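Local coordinates for protein RTX toxin RtxA (Vibrio vulnificus MO6-24/O, PDB 6IMP) that probably acts as a hydrolase, being an effector domain of the alpha/beta hydrolase fold within a large secreted virulence toxin, at residues N121-K125 / Q126-M130. Sequence-based numbering, arbitrary orientation.
Sequences NHYQK and QGIDM
Tyr123 and Ile128 meet where helix 112-124 ends and the chain turns back toward the sheet. Two backbone amides grip Tyr123 O, approaching from opposite faces of its carbonyl plane: Gln126 N at 3.1 Å from Tyr123 O and Ile128 N at 3.2 Å from that oxygen. The next carbonyl, Gln124 O, takes a weak bond from Gly127 N. Together the bonds to Ile128 N and Gly127 N make a Schellman motif, with Gly127 as its C-prime residue; its positive phi (48°) is a backbone shape glycine adopts readily. In the alpha/beta hydrolase fold this is the exit from the helix of a beta-alpha-beta unit, leading into strand 129-133.

Tyr123 CB lies 4.3 Å from Ile128 CB; both residues are buried, and an aromatic ring and a branched aliphatic chain suit this apolar side of the turn. Further along, the Met130 methyl comes obliquely to the tyrosine ring, CE being 3.7 Å from both Tyr123 CD2 and Tyr123 CE2. Met130 CG stands opposite its backbone N (chi1 -163°), and a turn about CG–SD brings the slim, flexible methyl to the ring. Val102 touches both side chains. Gln126 instead folds back over the helix end: chi1 of -38° and an extended chain carry NE2 to 3.3 Å from His122 O, a weak bond, while Ala299 and Asp300 touch the same side chain. Gln124 NE2 donates a hydrogen bond to Gln85 O.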
loop_
_atom_site.group_PDB
_atom_site.type_symbol
_atom_site.label_atom_id
_atom_site.label_comp_id
_atom_site.label_asym_id
_atom_site.label_seq_id
_atom_site.Cartn_x
_atom_site.Cartn_y
_atom_site.Cartn_z
ATOM N N ASN A 121 -15.328 0.779 2.419
ATOM C CA ASN A 121 -16.610 1.123 3.019
ATOM C C ASN A 121 -16.424 2.010 4.244
ATOM O O ASN A 121 -17.053 3.063 4.358
ATOM C CB ASN A 121 -17.367 -0.149 3.405
ATOM C CG ASN A 121 -18.861 0.066 3.484
ATOM O OD1 ASN A 121 -19.426 0.850 2.723
ATOM N ND2 ASN A 121 -19.514 -0.646 4.396
ATOM N N HIS A 122 -15.507 1.605 5.124
ATOM C CA HIS A 122 -15.318 2.263 6.421
ATOM C C HIS A 122 -14.943 3.745 6.272
ATOM O O HIS A 122 -15.325 4.562 7.104
ATOM C CB HIS A 122 -14.259 1.530 7.257
ATOM C CG HIS A 122 -14.636 0.127 7.643
ATOM N ND1 HIS A 122 -15.355 -0.167 8.780
ATOM C CD2 HIS A 122 -14.325 -1.064 7.079
ATOM C CE1 HIS A 122 -15.494 -1.480 8.885
ATOM N NE2 HIS A 122 -14.879 -2.047 7.866
ATOM N N TYR A 123 -14.203 4.083 5.213
ATOM C CA TYR A 123 -13.858 5.492 4.926
ATOM C C TYR A 123 -15.021 6.219 4.236
ATOM O O TYR A 123 -15.346 7.357 4.587
ATOM C CB TYR A 123 -12.612 5.606 4.032
ATOM C CG TYR A 123 -11.256 5.347 4.698
ATOM C CD1 TYR A 123 -10.695 6.261 5.586
ATOM C CD2 TYR A 123 -10.484 4.234 4.335
ATOM C CE1 TYR A 123 -9.441 6.041 6.144
ATOM C CE2 TYR A 123 -9.233 4.004 4.880
ATOM C CZ TYR A 123 -8.708 4.903 5.782
ATOM O OH TYR A 123 -7.456 4.669 6.319
ATOM N N GLN A 124 -15.614 5.575 3.230
ATOM C CA GLN A 124 -16.689 6.185 2.435
ATOM C C GLN A 124 -17.879 6.631 3.314
ATOM O O GLN A 124 -18.354 7.765 3.193
ATOM C CB GLN A 124 -17.148 5.222 1.325
ATOM C CG GLN A 124 -16.118 5.024 0.205
ATOM C CD GLN A 124 -16.577 4.043 -0.880
ATOM O OE1 GLN A 124 -16.316 2.839 -0.798
ATOM N NE2 GLN A 124 -17.244 4.561 -1.913
ATOM N N LYS A 125 -18.309 5.746 4.221
ATOM C CA LYS A 125 -19.326 6.043 5.271
ATOM C C LYS A 125 -19.186 7.349 6.030
ATOM O O LYS A 125 -20.157 7.868 6.579
ATOM C CB LYS A 125 -19.245 5.003 6.380
ATOM C CG LYS A 125 -20.112 3.784 6.150
ATOM C CD LYS A 125 -19.728 2.641 7.081
ATOM C CE LYS A 125 -20.459 2.709 8.412
ATOM N NZ LYS A 125 -20.054 1.577 9.289
ATOM N N GLN A 126 -17.960 7.826 6.139
ATOM C CA GLN A 126 -17.687 9.099 6.786
ATOM C C GLN A 126 -17.397 10.160 5.728
ATOM O O GLN A 126 -16.676 11.131 5.985
ATOM C CB GLN A 126 -16.501 8.953 7.748
ATOM C CG GLN A 126 -16.468 7.628 8.513
ATOM C CD GLN A 126 -15.327 7.555 9.505
ATOM O OE1 GLN A 126 -14.796 8.579 9.939
ATOM N NE2 GLN A 126 -14.925 6.340 9.854
ATOM N N GLY A 127 -17.966 9.967 4.537
ATOM C CA GLY A 127 -17.736 10.861 3.405
ATOM C C GLY A 127 -16.271 11.202 3.150
ATOM O O GLY A 127 -15.901 12.382 3.091
ATOM N N ILE A 128 -15.440 10.163 3.028
ATOM C CA ILE A 128 -14.037 10.299 2.593
ATOM C C ILE A 128 -13.813 9.446 1.332
ATOM O O ILE A 128 -14.244 8.285 1.277
ATOM C CB ILE A 128 -13.055 9.868 3.714
ATOM C CG1 ILE A 128 -13.188 10.801 4.922
ATOM C CG2 ILE A 128 -11.614 9.886 3.218
ATOM C CD1 ILE A 128 -12.511 10.291 6.180
ATOM N N ASP A 129 -13.156 10.030 0.323
ATOM C CA ASP A 129 -12.859 9.305 -0.925
ATOM C C ASP A 129 -11.635 8.432 -0.723
ATOM O O ASP A 129 -10.701 8.816 -0.019
ATOM C CB ASP A 129 -12.584 10.253 -2.104
ATOM C CG ASP A 129 -13.653 11.305 -2.283
ATOM O OD1 ASP A 129 -14.833 10.938 -2.388
ATOM O OD2 ASP A 129 -13.307 12.505 -2.333
ATOM N N MET A 130 -11.621 7.275 -1.371
ATOM C CA MET A 130 -10.465 6.390 -1.314
ATOM C C MET A 130 -9.993 6.025 -2.714
ATOM O O MET A 130 -10.770 5.468 -3.506
ATOM C CB MET A 130 -10.813 5.133 -0.547
ATOM C CG MET A 130 -9.600 4.367 -0.083
ATOM S SD MET A 130 -9.995 2.651 0.239
ATOM C CE MET A 130 -8.889 2.363 1.607
#